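Local coordinates for protein NleG5-1 effector (Enterobacteria phage YYZ-2008, PDB 5VGC) that is an effector that probably has ubiquitin-protein transferase activity and binds calcium ions, at residues I71-G74 with L75-I78; G65-N68 with D69-Q72. The protein carries 1 engineered substitution. All coordinates share one frame; numbering follows the deposited sequence.

Contact 1: residues I71-G74 with L75-I78; sequences IQIG and LQYI
Ile-71 with Leu-75 and Ile-73 with Tyr-77 are i to i+4 neighbours on successive turns of one helix, residues 68-85. The contact is local and lies well inside that helix. Four backbone hydrogen bonds hold the turns together, each from the N of residues 75 to 78 to the O four residues earlier. All measure 2.8 Å, as in the bond from Leu-75 N to Ile-71 O. That bond is close to straight, with an N-H...O angle of 167°.

The side chains add further meetings. Ile-71 and Leu-75 lie side by side and point the same way, with Ile-71 CG2 4.0 Å from Leu-75 CD1. Ile-73 and Tyr-77 are paired in the same manner. The Ile-73 CG2 methyl sits 3.4 Å from Tyr-77 CE2 and meets the ring obliquely. That methyl lies opposite the backbone N about the first torsion (chi1 -69° for CG1), which turns it along the helix toward the ring. Gln-72 and Gln-76 cross at an angle, with amide planes 62° apart. As modelled, Gln-72 NE2 and Gln-76 NE2 face each other at 3.6 Å, which gives no hydrogen bond. Either amide could be turned the other way. Gln-76 turns its other amide atom to Ile-73, with OE1 3.7 Å from Ile-73 CD1.

Tyr-77 is buried and touches Ile-10 and Leu-17, while Gln-76 touches Ser-15. This side of the helix therefore packs on the N-terminal loops. Ile-71 touches Gln-63 in the loop before the helix. Gly-74 has no side chain and is buried, as is Ile-78. The chemistry implies two helical turns held by backbone bonds, with apolar i to i+4 pairs on two sides and an amide pair that, as modelled, adds no bond.

Contact 2: residues G65-N68 with D69-Q72; sequences GLSN and DNIQ
Ser-67 and Asn-70 meet where the loop after strand 57-60 turns into helix 68-85. The Asn-70 side chain comes back toward the loop. Its CG stands opposite its own carbonyl carbon (chi1 -61°), and this brings OD1 to 3.7 Å from Ser-67 CB. Asn-70 CB lies off the oxygen end of the Ser-67 carbonyl, 3.2 Å from Ser-67 O. On the loop side, Leu-66 directs its CB toward the helix. Leu-66 CB is 4.3 Å from Asn-70 CB, a distant carbon-to-carbon approach.

Ser-67 turns its hydroxyl another way. With OG opposite the backbone N (chi1 180°), it lies near the start of Asp-69. Ser-67 OG is 3.7 Å from Asp-69 N, too long for a hydrogen bond, and 4.0 Å from Asp-69 CB. The side chain of Asn-68 leads away from the following turn.

Ile-71 reaches back along the chain. Its CD1 methyl is 3.7 Å from Leu-66 O, a carbon-to-carbonyl packing contact at the start of the helix. Two backbone bonds start the helical pattern: Ile-71 N to Ser-67 O, and Gln-72 N to Asn-68 O with an N-H...O angle of 169°.

No residue of this contact is buried, so it is a surface feature. It forms a helix N-terminus with Ser-67 at the N-cap position. No side-chain capping bond from Ser-67 OG is seen. The Ser-67 carbonyl instead accepts the first i to i+4 bond of the helix, from Ile-71 N.

Contacts 1 and 2 are overlapping parts of one stretch of chain, residues 65-78, with centres about 8 Å apart. Ile-71 and Gln-72 belong to both. In contact 2 their amide nitrogens give bonds back to the helix start; in contact 1 their carbonyl oxygens accept bonds from the next turn. The backbone bonding thus passes directly from one contact to the other. Contact 2 is wholly at the surface, whereas contact 1 is partly buried. The centres lie about 34 Å (contact 2) and 30 Å (contact 1) from the chain centre. Both are away from the calcium sites, which include Glu-102, Leu-104, Glu-130 and Glu-151.

Contact 1: residues I71-G74 with L75-I78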
loop_
_atom_site.group_PDB
_atom_site.type_symbol
_atom_site.label_atom_id
_atom_site.label_comp_id
_atom_site.label_asym_id
_atom_site.label_seq_id
_atom_site.Cartn_x
_atom_site.Cartn_y
_atom_site.Cartn_z
ATOM N N ILE A 71 39.124 0.508 -1.250
ATOM C CA ILE A 71 37.764 0.059 -1.599
ATOM C C ILE A 71 36.775 0.590 -0.549
ATOM O O ILE A 71 35.822 1.321 -0.884
ATOM C CB ILE A 71 37.641 -1.486 -1.733
ATOM C CG1 ILE A 71 38.562 -2.025 -2.846
ATOM C CG2 ILE A 71 36.197 -1.891 -2.040
ATOM C CD1 ILE A 71 38.800 -3.519 -2.792
ATOM N N GLN A 72 37.023 0.240 0.714
ATOM C CA GLN A 72 36.137 0.640 1.818
ATOM C C GLN A 72 36.022 2.169 1.933
ATOM O O GLN A 72 34.905 2.700 2.014
ATOM C CB GLN A 72 36.574 0.032 3.152
ATOM C CG GLN A 72 35.418 -0.063 4.144
ATOM C CD GLN A 72 35.854 -0.239 5.581
ATOM O OE1 GLN A 72 36.891 -0.830 5.865
ATOM N NE2 GLN A 72 35.049 0.274 6.503
ATOM N N ILE A 73 37.163 2.865 1.929
ATOM C CA ILE A 73 37.176 4.346 1.972
ATOM C C ILE A 73 36.342 4.919 0.803
ATOM O O ILE A 73 35.486 5.805 0.994
ATOM C CB ILE A 73 38.638 4.912 1.990
ATOM C CG1 ILE A 73 39.340 4.599 3.331
ATOM C CG2 ILE A 73 38.678 6.417 1.726
ATOM C CD1 ILE A 73 38.950 5.475 4.509
ATOM N N GLY A 74 36.587 4.396 -0.398
ATOM C CA GLY A 74 35.804 4.776 -1.580
ATOM C C GLY A 74 34.307 4.590 -1.376
ATOM O O GLY A 74 33.501 5.511 -1.623
ATOM N N LEU A 75 33.937 3.398 -0.911
ATOM C CA LEU A 75 32.527 3.106 -0.608
ATOM C C LEU A 75 31.933 4.070 0.442
ATOM O O LEU A 75 30.796 4.555 0.277
ATOM C CB LEU A 75 32.348 1.638 -0.192
ATOM C CG LEU A 75 32.556 0.600 -1.313
ATOM C CD1 LEU A 75 32.518 -0.816 -0.756
ATOM C CD2 LEU A 75 31.537 0.756 -2.438
ATOM N N GLN A 76 32.706 4.355 1.493
ATOM C CA GLN A 76 32.290 5.354 2.491
ATOM C C GLN A 76 32.059 6.718 1.822
ATOM O O GLN A 76 31.018 7.372 2.046
ATOM C CB GLN A 76 33.298 5.477 3.643
ATOM C CG GLN A 76 33.381 4.239 4.535
ATOM C CD GLN A 76 34.399 4.348 5.662
ATOM O OE1 GLN A 76 35.452 4.978 5.520
ATOM N NE2 GLN A 76 34.093 3.712 6.785
ATOM N N TYR A 77 33.016 7.133 0.989
ATOM C CA TYR A 77 32.851 8.407 0.278
ATOM C C TYR A 77 31.648 8.418 -0.651
ATOM O O TYR A 77 30.976 9.452 -0.770
ATOM C CB TYR A 77 34.141 8.838 -0.439
ATOM C CG TYR A 77 35.192 9.452 0.488
ATOM C CD1 TYR A 77 34.860 10.478 1.395
ATOM C CD2 TYR A 77 36.513 9.007 0.461
ATOM C CE1 TYR A 77 35.808 11.025 2.235
ATOM C CE2 TYR A 77 37.476 9.564 1.298
ATOM C CZ TYR A 77 37.117 10.573 2.182
ATOM O OH TYR A 77 38.056 11.141 3.017
ATOM N N ILE A 78 31.356 7.284 -1.297
ATOM C CA ILE A 78 30.112 7.153 -2.087
ATOM C C ILE A 78 28.897 7.297 -1.180
ATOM O O ILE A 78 27.959 8.024 -1.521
ATOM C CB ILE A 78 30.005 5.832 -2.889
ATOM C CG1 ILE A 78 31.057 5.804 -3.998
ATOM C CG2 ILE A 78 28.599 5.692 -3.516
ATOM C CD1 ILE A 78 31.094 4.541 -4.827
#

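Contact 2: residues G65-N68 with D69-Q72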
loop_
_atom_site.group_PDB
_atom_site.type_symbol
_atom_site.label_atom_id
_atom_site.label_comp_id
_atom_site.label_asym_id
_atom_site.label_seq_id
_atom_site.Cartn_x
_atom_site.Cartn_y
_atom_site.Cartn_z
ATOM N N GLY A 65 41.458 -3.833 -8.931
ATOM C CA GLY A 65 42.592 -4.368 -8.167
ATOM C C GLY A 65 43.190 -3.468 -7.094
ATOM O O GLY A 65 44.371 -3.617 -6.761
ATOM N N LEU A 66 42.388 -2.548 -6.551
ATOM C CA LEU A 66 42.864 -1.587 -5.551
ATOM C C LEU A 66 42.873 -2.193 -4.144
ATOM O O LEU A 66 42.291 -3.256 -3.902
ATOM C CB LEU A 66 42.011 -0.310 -5.572
ATOM C CG LEU A 66 42.003 0.509 -6.866
ATOM C CD1 LEU A 66 40.970 1.626 -6.776
ATOM C CD2 LEU A 66 43.382 1.085 -7.162
ATOM N N SER A 67 43.544 -1.499 -3.227
ATOM C CA SER A 67 43.671 -1.926 -1.828
ATOM C C SER A 67 42.323 -1.911 -1.090
ATOM O O SER A 67 41.494 -1.013 -1.303
ATOM C CB SER A 67 44.677 -1.016 -1.101
ATOM O OG SER A 67 44.840 -1.380 0.258
ATOM N N ASN A 68 42.119 -2.908 -0.226
ATOM C CA ASN A 68 40.912 -2.999 0.618
ATOM C C ASN A 68 40.562 -1.641 1.221
ATOM O O ASN A 68 39.451 -1.126 1.008
ATOM C CB ASN A 68 41.101 -4.028 1.741
ATOM C CG ASN A 68 40.991 -5.464 1.253
ATOM O OD1 ASN A 68 41.129 -5.745 0.060
ATOM N ND2 ASN A 68 40.743 -6.382 2.180
ATOM N N ASP A 69 41.527 -1.069 1.943
ATOM C CA ASP A 69 41.432 0.295 2.489
ATOM C C ASP A 69 40.800 1.258 1.473
ATOM O O ASP A 69 39.801 1.928 1.778
ATOM C CB ASP A 69 42.819 0.819 2.899
ATOM C CG ASP A 69 43.323 0.222 4.205
ATOM O OD1 ASP A 69 43.054 -0.965 4.497
ATOM O OD2 ASP A 69 44.004 0.958 4.943
ATOM N N ASN A 70 41.380 1.302 0.270
ATOM C CA ASN A 70 40.878 2.163 -0.819
ATOM C C ASN A 70 39.430 1.811 -1.188
ATOM O O ASN A 70 38.601 2.718 -1.395
ATOM C CB ASN A 70 41.770 2.096 -2.075
ATOM C CG ASN A 70 43.201 2.553 -1.819
ATOM O OD1 ASN A 70 43.705 2.482 -0.698
ATOM N ND2 ASN A 70 43.866 3.021 -2.872
ATOM N N ILE A 71 39.124 0.508 -1.250
ATOM C CA ILE A 71 37.764 0.059 -1.599
ATOM C C ILE A 71 36.775 0.590 -0.549
ATOM O O ILE A 71 35.822 1.321 -0.884
ATOM C CB ILE A 71 37.641 -1.486 -1.733
ATOM C CG1 ILE A 71 38.562 -2.025 -2.846
ATOM C CG2 ILE A 71 36.197 -1.891 -2.040
ATOM C CD1 ILE A 71 38.800 -3.519 -2.792
ATOM N N GLN A 72 37.023 0.240 0.714
ATOM C CA GLN A 72 36.137 0.640 1.818
ATOM C C GLN A 72 36.022 2.169 1.933
ATOM O O GLN A 72 34.905 2.700 2.014
ATOM C CB GLN A 72 36.574 0.032 3.152
ATOM C CG GLN A 72 35.418 -0.063 4.144
ATOM C CD GLN A 72 35.854 -0.239 5.581
ATOM O OE1 GLN A 72 36.891 -0.830 5.865
ATOM N NE2 GLN A 72 35.049 0.274 6.503
#